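Local coordinates for cobalamin biosynthesis protein (cbiD) (Archaeoglobus fulgidus, PDB 1SR8) that probably catalyses the S-adenosyl-L-methionine-dependent C-1 methylation of cobalt-precorrin-5B to cobalt-precorrin-6A, a step of the anaerobic route to adenosylcobalamin, at residues 237-242 and 249-254; 266-271 and 277-282; 202-207 and 231-236. One frame throughout, in Å; residues are numbered along the deposited sequence.

In the fold
All three contacts lie where helices cover the four-stranded parallel sheet ordered 231-234, 210-214, 248-253, 278-281. Contact 3 packs helix 195-204 on one edge strand, contact 1 packs helix 239-242 on strand 248-253, and contact 2 packs helix 265-273 on the other edge strand. Contact 1 is the middle one, its centre about 10 Å from the centre of each of the others. The methyl of Ala-242 meets the ring of Phe-235, while Asp-240 forms a salt bridge with Arg-271 and Ile-251 shares backbone hydrogen bonds with strand 278-281. Contacts 2 and 3 do not touch: their nearest atoms are about 10 Å apart.

Contact 1: 237-242 and 249-254; sequences VHIDEA and KIIVGF
Lys-249, at the start of the segment, reaches the helical turn 239-242 with the carbon part of its side chain: CD comes within 4.1 Å of the carbonyl oxygen of Ala-242. A bend at chi2 (149°) brings CD up to that oxygen, and a second at chi3 (-71°) redirects the chain beyond it. The aliphatic chain thus passes a carbonyl oxygen of the helical turn, while the ammonium finds its polar partner in the loop joining helix to strand, where NZ is hydrogen-bonded to the carbonyl oxygen of His-245. Two residues on, Ile-251 forms the main apolar link. CA of Ile-251 lies 8.1 Å from CA of Ile-239, and the two side chains point at each other and cross obliquely. The touching is reciprocal: CD1 of Ile-251 rests against CG2 of Ile-239 at 3.7 Å, and CG2 of Ile-251 against CD1 of Ile-239 at 3.9 Å. Both isoleucines carry CG1 beside the backbone N with an extended second torsion, so each offers one short and one long branch, and short meets long twice. Leu-258 of helix 255-262 touches both of them and adds to this buried patch, and Trp-261 adds to the cover of Ile-239. Val-252 points away from the helical turn and packs on Ile-282. Along the chain, helix 239-242 connects strand 231-234 to strand 248-253, which run parallel with strand 210-214 between them, and Ala-242 touches Ile-213 of that middle strand. This is a beta-alpha-beta crossover that skips one strand, in a parallel alpha/beta sheet of order 2-1-3-4, as in the first four strands of flavodoxin-like folds.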
loop_
_atom_site.group_PDB
_atom_site.type_symbol
_atom_site.label_atom_id
_atom_site.label_comp_id
_atom_site.label_asym_id
_atom_site.label_seq_id
_atom_site.Cartn_x
_atom_site.Cartn_y
_atom_site.Cartn_z
ATOM N N VAL A 237 -0.447 -5.264 -13.333
ATOM C CA VAL A 237 -0.025 -5.725 -14.644
ATOM C C VAL A 237 -0.896 -6.873 -15.135
ATOM O O VAL A 237 -0.706 -7.375 -16.245
ATOM C CB VAL A 237 1.447 -6.182 -14.621
ATOM C CG1 VAL A 237 2.334 -5.038 -14.114
ATOM C CG2 VAL A 237 1.591 -7.423 -13.746
ATOM N N HIS A 238 -1.864 -7.263 -14.309
ATOM C CA HIS A 238 -2.776 -8.364 -14.627
ATOM C C HIS A 238 -3.981 -7.862 -15.422
ATOM O O HIS A 238 -5.127 -8.153 -15.081
ATOM C CB HIS A 238 -3.246 -9.016 -13.326
ATOM C CG HIS A 238 -2.138 -9.272 -12.350
ATOM N ND1 HIS A 238 -1.215 -10.282 -12.519
ATOM C CD2 HIS A 238 -1.777 -8.620 -11.219
ATOM C CE1 HIS A 238 -0.334 -10.239 -11.536
ATOM N NE2 HIS A 238 -0.652 -9.240 -10.734
ATOM N N ILE A 239 -3.696 -7.107 -16.481
ATOM C CA ILE A 239 -4.714 -6.521 -17.352
ATOM C C ILE A 239 -5.436 -7.544 -18.218
ATOM O O ILE A 239 -6.649 -7.442 -18.421
ATOM C CB ILE A 239 -4.088 -5.449 -18.276
ATOM C CG1 ILE A 239 -3.689 -4.226 -17.446
ATOM C CG2 ILE A 239 -5.067 -5.049 -19.368
ATOM C CD1 ILE A 239 -2.978 -3.138 -18.232
ATOM N N ASP A 240 -4.689 -8.520 -18.728
ATOM C CA ASP A 240 -5.258 -9.562 -19.580
ATOM C C ASP A 240 -6.429 -10.237 -18.882
ATOM O O ASP A 240 -7.472 -10.495 -19.489
ATOM C CB ASP A 240 -4.197 -10.611 -19.937
ATOM C CG ASP A 240 -3.068 -10.042 -20.785
ATOM O OD1 ASP A 240 -3.357 -9.387 -21.814
ATOM O OD2 ASP A 240 -1.888 -10.259 -20.424
ATOM N N GLU A 241 -6.252 -10.526 -17.599
ATOM C CA GLU A 241 -7.307 -11.152 -16.829
ATOM C C GLU A 241 -8.531 -10.246 -16.730
ATOM O O GLU A 241 -9.665 -10.687 -16.920
ATOM C CB GLU A 241 -6.793 -11.501 -15.434
ATOM C CG GLU A 241 -5.961 -12.750 -15.435
ATOM C CD GLU A 241 -6.700 -13.891 -16.109
ATOM O OE1 GLU A 241 -7.788 -14.269 -15.606
ATOM O OE2 GLU A 241 -6.203 -14.395 -17.145
ATOM N N ALA A 242 -8.294 -8.979 -16.423
ATOM C CA ALA A 242 -9.373 -8.025 -16.303
ATOM C C ALA A 242 -10.129 -7.921 -17.625
ATOM O O ALA A 242 -11.342 -7.703 -17.641
ATOM C CB ALA A 242 -8.814 -6.668 -15.901
ATOM N N LYS A 249 -15.009 -1.761 -20.879
ATOM C CA LYS A 249 -13.714 -1.634 -20.229
ATOM C C LYS A 249 -12.853 -0.511 -20.764
ATOM O O LYS A 249 -12.846 -0.218 -21.956
ATOM C CB LYS A 249 -12.937 -2.937 -20.380
ATOM C CG LYS A 249 -13.595 -4.112 -19.720
ATOM C CD LYS A 249 -13.274 -5.383 -20.462
ATOM C CE LYS A 249 -13.994 -5.416 -21.790
ATOM N NZ LYS A 249 -13.982 -6.783 -22.366
ATOM N N ILE A 250 -12.115 0.114 -19.865
ATOM C CA ILE A 250 -11.205 1.169 -20.255
ATOM C C ILE A 250 -9.920 0.899 -19.468
ATOM O O ILE A 250 -9.974 0.523 -18.298
ATOM C CB ILE A 250 -11.795 2.579 -19.934
ATOM C CG1 ILE A 250 -11.095 3.636 -20.787
ATOM C CG2 ILE A 250 -11.641 2.918 -18.451
ATOM C CD1 ILE A 250 -11.694 5.020 -20.646
ATOM N N ILE A 251 -8.773 1.034 -20.126
ATOM C CA ILE A 251 -7.490 0.812 -19.464
ATOM C C ILE A 251 -6.807 2.144 -19.168
ATOM O O ILE A 251 -6.611 2.964 -20.064
ATOM C CB ILE A 251 -6.541 -0.046 -20.334
ATOM C CG1 ILE A 251 -7.170 -1.420 -20.581
ATOM C CG2 ILE A 251 -5.189 -0.188 -19.642
ATOM C CD1 ILE A 251 -6.374 -2.304 -21.503
ATOM N N VAL A 252 -6.463 2.358 -17.903
ATOM C CA VAL A 252 -5.787 3.582 -17.483
ATOM C C VAL A 252 -4.535 3.189 -16.697
ATOM O O VAL A 252 -4.612 2.411 -15.743
ATOM C CB VAL A 252 -6.695 4.447 -16.579
ATOM C CG1 VAL A 252 -5.997 5.762 -16.242
ATOM C CG2 VAL A 252 -8.038 4.688 -17.268
ATOM N N GLY A 253 -3.380 3.703 -17.105
ATOM C CA GLY A 253 -2.161 3.369 -16.399
ATOM C C GLY A 253 -0.960 4.182 -16.835
ATOM O O GLY A 253 -1.020 4.932 -17.808
ATOM N N PHE A 254 0.135 4.037 -16.100
ATOM C CA PHE A 254 1.360 4.746 -16.423
ATOM C C PHE A 254 2.234 3.872 -17.321
ATOM O O PHE A 254 2.181 2.642 -17.256
ATOM C CB PHE A 254 2.113 5.128 -15.145
ATOM C CG PHE A 254 1.399 6.157 -14.305
ATOM C CD1 PHE A 254 0.314 5.803 -13.512
ATOM C CD2 PHE A 254 1.804 7.483 -14.314
ATOM C CE1 PHE A 254 -0.359 6.760 -12.735
ATOM C CE2 PHE A 254 1.139 8.444 -13.545
ATOM C CZ PHE A 254 0.056 8.078 -12.755
#

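Contact 2: 266-271 and 277-282; sequences DRIEER and VRVVVI
Helix 265-273 brings the backbone of Ile-268 close to strand 278-281, its CA lying 7.4 Å from CA of Val-279 and 8.9 Å from CA of Val-281. These two valines point to the same side of the strand, toward the helix, and one methyl group meets both. That methyl is CG2 of Ile-268, which lies anti to the backbone N because chi1 is -62°. It presses on CG1 of Val-279 at 3.4 Å, a close approach for two methyl groups, with the side chains crossing at about a right angle. Against Val-281 the fit is looser: the same CG2 comes within 4.1 Å of Val-281 CG2. Leu-258 of helix 255-262 touches both Ile-268 and Val-281, extending the apolar patch. On the helix, Arg-267 NH2 forms a salt bridge with Glu-270 OE1 at 2.9 Å, the oxygen lying nearly in the guanidinium plane but being met from above the carboxylate plane, and Arg-267 NH1 forms a second salt bridge, with Glu-274. No hydrogen bond links helix and strand segments, so the contact between them is apolar, probably held by dispersion and by the burial of Ile-268, with Val-281 at its exposed end.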
loop_
_atom_site.group_PDB
_atom_site.type_symbol
_atom_site.label_atom_id
_atom_site.label_comp_id
_atom_site.label_asym_id
_atom_site.label_seq_id
_atom_site.Cartn_x
_atom_site.Cartn_y
_atom_site.Cartn_z
ATOM N N ASP A 266 5.340 0.606 -27.638
ATOM C CA ASP A 266 4.665 0.625 -28.927
ATOM C C ASP A 266 3.572 -0.433 -29.009
ATOM O O ASP A 266 2.639 -0.303 -29.800
ATOM C CB ASP A 266 5.686 0.429 -30.060
ATOM C CG ASP A 266 6.988 -0.215 -29.581
ATOM O OD1 ASP A 266 6.954 -1.378 -29.113
ATOM O OD2 ASP A 266 8.048 0.447 -29.671
ATOM N N ARG A 267 3.690 -1.477 -28.191
ATOM C CA ARG A 267 2.704 -2.556 -28.171
ATOM C C ARG A 267 1.455 -2.223 -27.353
ATOM O O ARG A 267 0.467 -2.957 -27.402
ATOM C CB ARG A 267 3.337 -3.849 -27.642
ATOM C CG ARG A 267 4.116 -4.612 -28.695
ATOM C CD ARG A 267 3.213 -4.955 -29.880
ATOM N NE ARG A 267 2.256 -6.020 -29.575
ATOM C CZ ARG A 267 1.156 -6.266 -30.282
ATOM N NH1 ARG A 267 0.351 -7.265 -29.932
ATOM N NH2 ARG A 267 0.848 -5.504 -31.327
ATOM N N ILE A 268 1.505 -1.121 -26.605
ATOM C CA ILE A 268 0.363 -0.688 -25.796
ATOM C C ILE A 268 -0.792 -0.348 -26.743
ATOM O O ILE A 268 -1.802 -1.060 -26.796
ATOM C CB ILE A 268 0.703 0.574 -24.939
ATOM C CG1 ILE A 268 1.834 0.261 -23.954
ATOM C CG2 ILE A 268 -0.536 1.045 -24.174
ATOM C CD1 ILE A 268 2.277 1.464 -23.124
ATOM N N GLU A 269 -0.618 0.741 -27.493
ATOM C CA GLU A 269 -1.607 1.221 -28.456
ATOM C C GLU A 269 -1.990 0.146 -29.468
ATOM O O GLU A 269 -3.113 0.142 -29.972
ATOM C CB GLU A 269 -1.058 2.448 -29.173
ATOM C CG GLU A 269 0.389 2.274 -29.615
ATOM C CD GLU A 269 1.080 3.596 -29.895
ATOM O OE1 GLU A 269 1.084 4.464 -28.990
ATOM O OE2 GLU A 269 1.621 3.767 -31.014
ATOM N N GLU A 270 -1.059 -0.757 -29.771
ATOM C CA GLU A 270 -1.328 -1.849 -30.704
ATOM C C GLU A 270 -2.241 -2.860 -30.016
ATOM O O GLU A 270 -3.238 -3.301 -30.586
ATOM C CB GLU A 270 -0.026 -2.536 -31.125
ATOM C CG GLU A 270 0.885 -1.679 -32.002
ATOM C CD GLU A 270 2.167 -2.402 -32.400
ATOM O OE1 GLU A 270 2.085 -3.502 -32.998
ATOM O OE2 GLU A 270 3.260 -1.868 -32.111
ATOM N N ARG A 271 -1.878 -3.224 -28.786
ATOM C CA ARG A 271 -2.662 -4.157 -27.985
ATOM C C ARG A 271 -4.021 -3.526 -27.714
ATOM O O ARG A 271 -5.026 -4.226 -27.597
ATOM C CB ARG A 271 -1.961 -4.446 -26.652
ATOM C CG ARG A 271 -0.954 -5.580 -26.696
ATOM C CD ARG A 271 -1.658 -6.919 -26.824
ATOM N NE ARG A 271 -2.419 -7.254 -25.622
ATOM C CZ ARG A 271 -3.244 -8.294 -25.517
ATOM N NH1 ARG A 271 -3.422 -9.108 -26.548
ATOM N NH2 ARG A 271 -3.889 -8.525 -24.382
ATOM N N VAL A 277 -10.247 -2.122 -26.809
ATOM C CA VAL A 277 -10.353 -1.369 -25.562
ATOM C C VAL A 277 -9.383 -0.192 -25.532
ATOM O O VAL A 277 -8.193 -0.334 -25.816
ATOM C CB VAL A 277 -10.076 -2.275 -24.347
ATOM C CG1 VAL A 277 -10.236 -1.488 -23.062
ATOM C CG2 VAL A 277 -11.032 -3.449 -24.355
ATOM N N ARG A 278 -9.905 0.977 -25.185
ATOM C CA ARG A 278 -9.087 2.171 -25.123
ATOM C C ARG A 278 -8.078 2.072 -23.986
ATOM O O ARG A 278 -8.401 1.578 -22.904
ATOM C CB ARG A 278 -9.966 3.406 -24.908
ATOM C CG ARG A 278 -9.182 4.705 -24.875
ATOM C CD ARG A 278 -10.054 5.886 -24.513
ATOM N NE ARG A 278 -9.288 7.129 -24.511
ATOM C CZ ARG A 278 -9.777 8.307 -24.140
ATOM N NH1 ARG A 278 -11.036 8.401 -23.741
ATOM N NH2 ARG A 278 -9.006 9.390 -24.158
ATOM N N VAL A 279 -6.854 2.535 -24.246
ATOM C CA VAL A 279 -5.790 2.554 -23.244
ATOM C C VAL A 279 -5.352 4.000 -23.033
ATOM O O VAL A 279 -4.829 4.633 -23.950
ATOM C CB VAL A 279 -4.556 1.748 -23.682
ATOM C CG1 VAL A 279 -3.479 1.838 -22.615
ATOM C CG2 VAL A 279 -4.936 0.304 -23.914
ATOM N N VAL A 280 -5.592 4.518 -21.831
ATOM C CA VAL A 280 -5.217 5.882 -21.479
ATOM C C VAL A 280 -3.896 5.860 -20.718
ATOM O O VAL A 280 -3.824 5.392 -19.578
ATOM C CB VAL A 280 -6.277 6.547 -20.579
ATOM C CG1 VAL A 280 -5.861 7.968 -20.256
ATOM C CG2 VAL A 280 -7.634 6.518 -21.260
ATOM N N VAL A 281 -2.845 6.358 -21.352
ATOM C CA VAL A 281 -1.547 6.388 -20.716
ATOM C C VAL A 281 -1.349 7.761 -20.082
ATOM O O VAL A 281 -1.380 8.789 -20.760
ATOM C CB VAL A 281 -0.424 6.098 -21.738
ATOM C CG1 VAL A 281 0.922 5.978 -21.025
ATOM C CG2 VAL A 281 -0.733 4.817 -22.493
ATOM N N ILE A 282 -1.181 7.767 -18.765
ATOM C CA ILE A 282 -0.976 8.998 -18.014
ATOM C C ILE A 282 0.457 9.055 -17.488
ATOM O O ILE A 282 1.207 8.077 -17.707
ATOM C CB ILE A 282 -1.955 9.093 -16.823
ATOM C CG1 ILE A 282 -1.982 7.766 -16.066
ATOM C CG2 ILE A 282 -3.344 9.437 -17.318
ATOM C CD1 ILE A 282 -3.001 7.711 -14.934
#

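Contact 3: 202-207 and 231-236; sequences LKIAMQ and QPFVFG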
loop_
_atom_site.group_PDB
_atom_site.type_symbol
_atom_site.label_atom_id
_atom_site.label_comp_id
_atom_site.label_asym_id
_atom_site.label_seq_id
_atom_site.Cartn_x
_atom_site.Cartn_y
_atom_site.Cartn_z
ATOM N N LEU A 202 -11.754 -9.884 -10.432
ATOM C CA LEU A 202 -12.435 -9.925 -11.725
ATOM C C LEU A 202 -13.912 -10.211 -11.473
ATOM O O LEU A 202 -14.782 -9.589 -12.075
ATOM C CB LEU A 202 -11.840 -11.013 -12.627
ATOM C CG LEU A 202 -12.628 -11.354 -13.900
ATOM C CD1 LEU A 202 -12.855 -10.101 -14.739
ATOM C CD2 LEU A 202 -11.867 -12.394 -14.696
ATOM N N LYS A 203 -14.184 -11.150 -10.570
ATOM C CA LYS A 203 -15.551 -11.506 -10.218
ATOM C C LYS A 203 -16.254 -10.328 -9.566
ATOM O O LYS A 203 -17.442 -10.104 -9.795
ATOM C CB LYS A 203 -15.563 -12.697 -9.262
ATOM C CG LYS A 203 -15.009 -13.973 -9.863
ATOM C CD LYS A 203 -15.116 -15.113 -8.868
ATOM C CE LYS A 203 -14.578 -16.416 -9.446
ATOM N NZ LYS A 203 -14.666 -17.518 -8.443
ATOM N N ILE A 204 -15.523 -9.580 -8.747
ATOM C CA ILE A 204 -16.092 -8.413 -8.090
ATOM C C ILE A 204 -16.454 -7.379 -9.151
ATOM O O ILE A 204 -17.477 -6.699 -9.053
ATOM C CB ILE A 204 -15.091 -7.775 -7.102
ATOM C CG1 ILE A 204 -14.813 -8.749 -5.951
ATOM C CG2 ILE A 204 -15.641 -6.453 -6.576
ATOM C CD1 ILE A 204 -13.803 -8.249 -4.924
ATOM N N ALA A 205 -15.605 -7.281 -10.172
ATOM C CA ALA A 205 -15.800 -6.329 -11.261
ATOM C C ALA A 205 -16.922 -6.754 -12.199
ATOM O O ALA A 205 -17.313 -5.996 -13.081
ATOM C CB ALA A 205 -14.506 -6.164 -12.041
ATOM N N MET A 206 -17.432 -7.964 -12.010
ATOM C CA MET A 206 -18.514 -8.469 -12.848
ATOM C C MET A 206 -19.848 -7.875 -12.410
ATOM O O MET A 206 -20.850 -8.017 -13.100
ATOM C CB MET A 206 -18.586 -9.995 -12.763
ATOM C CG MET A 206 -17.328 -10.697 -13.219
ATOM S SD MET A 206 -17.288 -11.088 -14.959
ATOM C CE MET A 206 -16.620 -12.661 -14.841
ATOM N N GLN A 207 -19.865 -7.216 -11.256
ATOM C CA GLN A 207 -21.092 -6.603 -10.761
ATOM C C GLN A 207 -21.321 -5.266 -11.447
ATOM O O GLN A 207 -22.354 -4.636 -11.254
ATOM C CB GLN A 207 -21.002 -6.351 -9.260
ATOM C CG GLN A 207 -20.828 -7.578 -8.422
ATOM C CD GLN A 207 -20.348 -7.235 -7.031
ATOM O OE1 GLN A 207 -19.183 -6.887 -6.842
ATOM N NE2 GLN A 207 -21.245 -7.314 -6.046
ATOM N N GLN A 231 -16.498 1.789 -13.078
ATOM C CA GLN A 231 -16.087 1.395 -11.731
ATOM C C GLN A 231 -14.567 1.169 -11.763
ATOM O O GLN A 231 -14.067 0.271 -12.458
ATOM C CB GLN A 231 -16.802 0.122 -11.287
ATOM C CG GLN A 231 -16.698 -0.148 -9.787
ATOM C CD GLN A 231 -17.266 0.983 -8.951
ATOM O OE1 GLN A 231 -18.200 1.663 -9.370
ATOM N NE2 GLN A 231 -16.718 1.180 -7.754
ATOM N N PRO A 232 -13.813 1.989 -11.011
ATOM C CA PRO A 232 -12.352 1.880 -10.967
ATOM C C PRO A 232 -11.810 0.710 -10.148
ATOM O O PRO A 232 -12.170 0.521 -8.979
ATOM C CB PRO A 232 -11.926 3.243 -10.425
ATOM C CG PRO A 232 -13.024 3.569 -9.466
ATOM C CD PRO A 232 -14.288 3.117 -10.184
ATOM N N PHE A 233 -10.942 -0.065 -10.796
ATOM C CA PHE A 233 -10.304 -1.240 -10.213
ATOM C C PHE A 233 -8.810 -1.199 -10.473
ATOM O O PHE A 233 -8.363 -0.656 -11.483
ATOM C CB PHE A 233 -10.871 -2.519 -10.839
ATOM C CG PHE A 233 -12.261 -2.844 -10.383
ATOM C CD1 PHE A 233 -12.477 -3.422 -9.132
ATOM C CD2 PHE A 233 -13.364 -2.522 -11.172
ATOM C CE1 PHE A 233 -13.763 -3.669 -8.675
ATOM C CE2 PHE A 233 -14.660 -2.766 -10.718
ATOM C CZ PHE A 233 -14.858 -3.337 -9.473
ATOM N N VAL A 234 -8.037 -1.768 -9.556
ATOM C CA VAL A 234 -6.599 -1.822 -9.729
ATOM C C VAL A 234 -6.247 -3.261 -10.041
ATOM O O VAL A 234 -6.481 -4.155 -9.232
ATOM C CB VAL A 234 -5.846 -1.403 -8.461
ATOM C CG1 VAL A 234 -4.355 -1.604 -8.674
ATOM C CG2 VAL A 234 -6.138 0.044 -8.136
ATOM N N PHE A 235 -5.699 -3.489 -11.225
ATOM C CA PHE A 235 -5.314 -4.831 -11.626
ATOM C C PHE A 235 -3.812 -4.921 -11.863
ATOM O O PHE A 235 -3.303 -5.968 -12.269
ATOM C CB PHE A 235 -6.081 -5.242 -12.889
ATOM C CG PHE A 235 -7.435 -5.820 -12.603
ATOM C CD1 PHE A 235 -7.596 -7.186 -12.427
ATOM C CD2 PHE A 235 -8.543 -4.989 -12.447
ATOM C CE1 PHE A 235 -8.844 -7.722 -12.095
ATOM C CE2 PHE A 235 -9.789 -5.513 -12.115
ATOM C CZ PHE A 235 -9.938 -6.884 -11.939
ATOM N N GLY A 236 -3.104 -3.822 -11.603
ATOM C CA GLY A 236 -1.666 -3.817 -11.808
ATOM C C GLY A 236 -1.279 -4.237 -13.219
ATOM O O GLY A 236 -1.728 -3.645 -14.203
#
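Phe-233 turns its side chain from strand 231-234 toward segment 202-207, where Ala-205 and Ile-204 receive it; the CA atoms of Phe-233 and Ala-205 are 7.6 Å apart. From CB, which points at the helical segment, chi1 of -73° sets CG anti to the carbonyl carbon and carries the ring across the gap. Along one rim of the ring, CD2 already approaches the methyl of Ala-205, and CE2 is nearer still, 3.6 Å from Ala-205 CB. At the tip, CZ meets the backbone as well, lying 3.6 Å from Ala-205 CA. Along the other rim, CE1 touches CG2 of Ile-204 at 4.0 Å, the methyl approaching obliquely. The Ala-205 methyl sits over the ring face, 3.9 Å from the centroid and 19° off the normal, which makes this a CH-pi contact. Phe-235 behaves differently: its edge, rather than its face, meets the helix, with CZ 3.8 Å from Leu-202 N and Leu-202 CA close to the ring plane. Lys-201, on the same helix, touches both rings. With no hydrogen bond between the two segments, the buried seam depends on aromatic carbon against aliphatic groups and the backbone of segment 202-207, and on a methyl whose slightly positive hydrogens are probably drawn to the pi cloud of Phe-233.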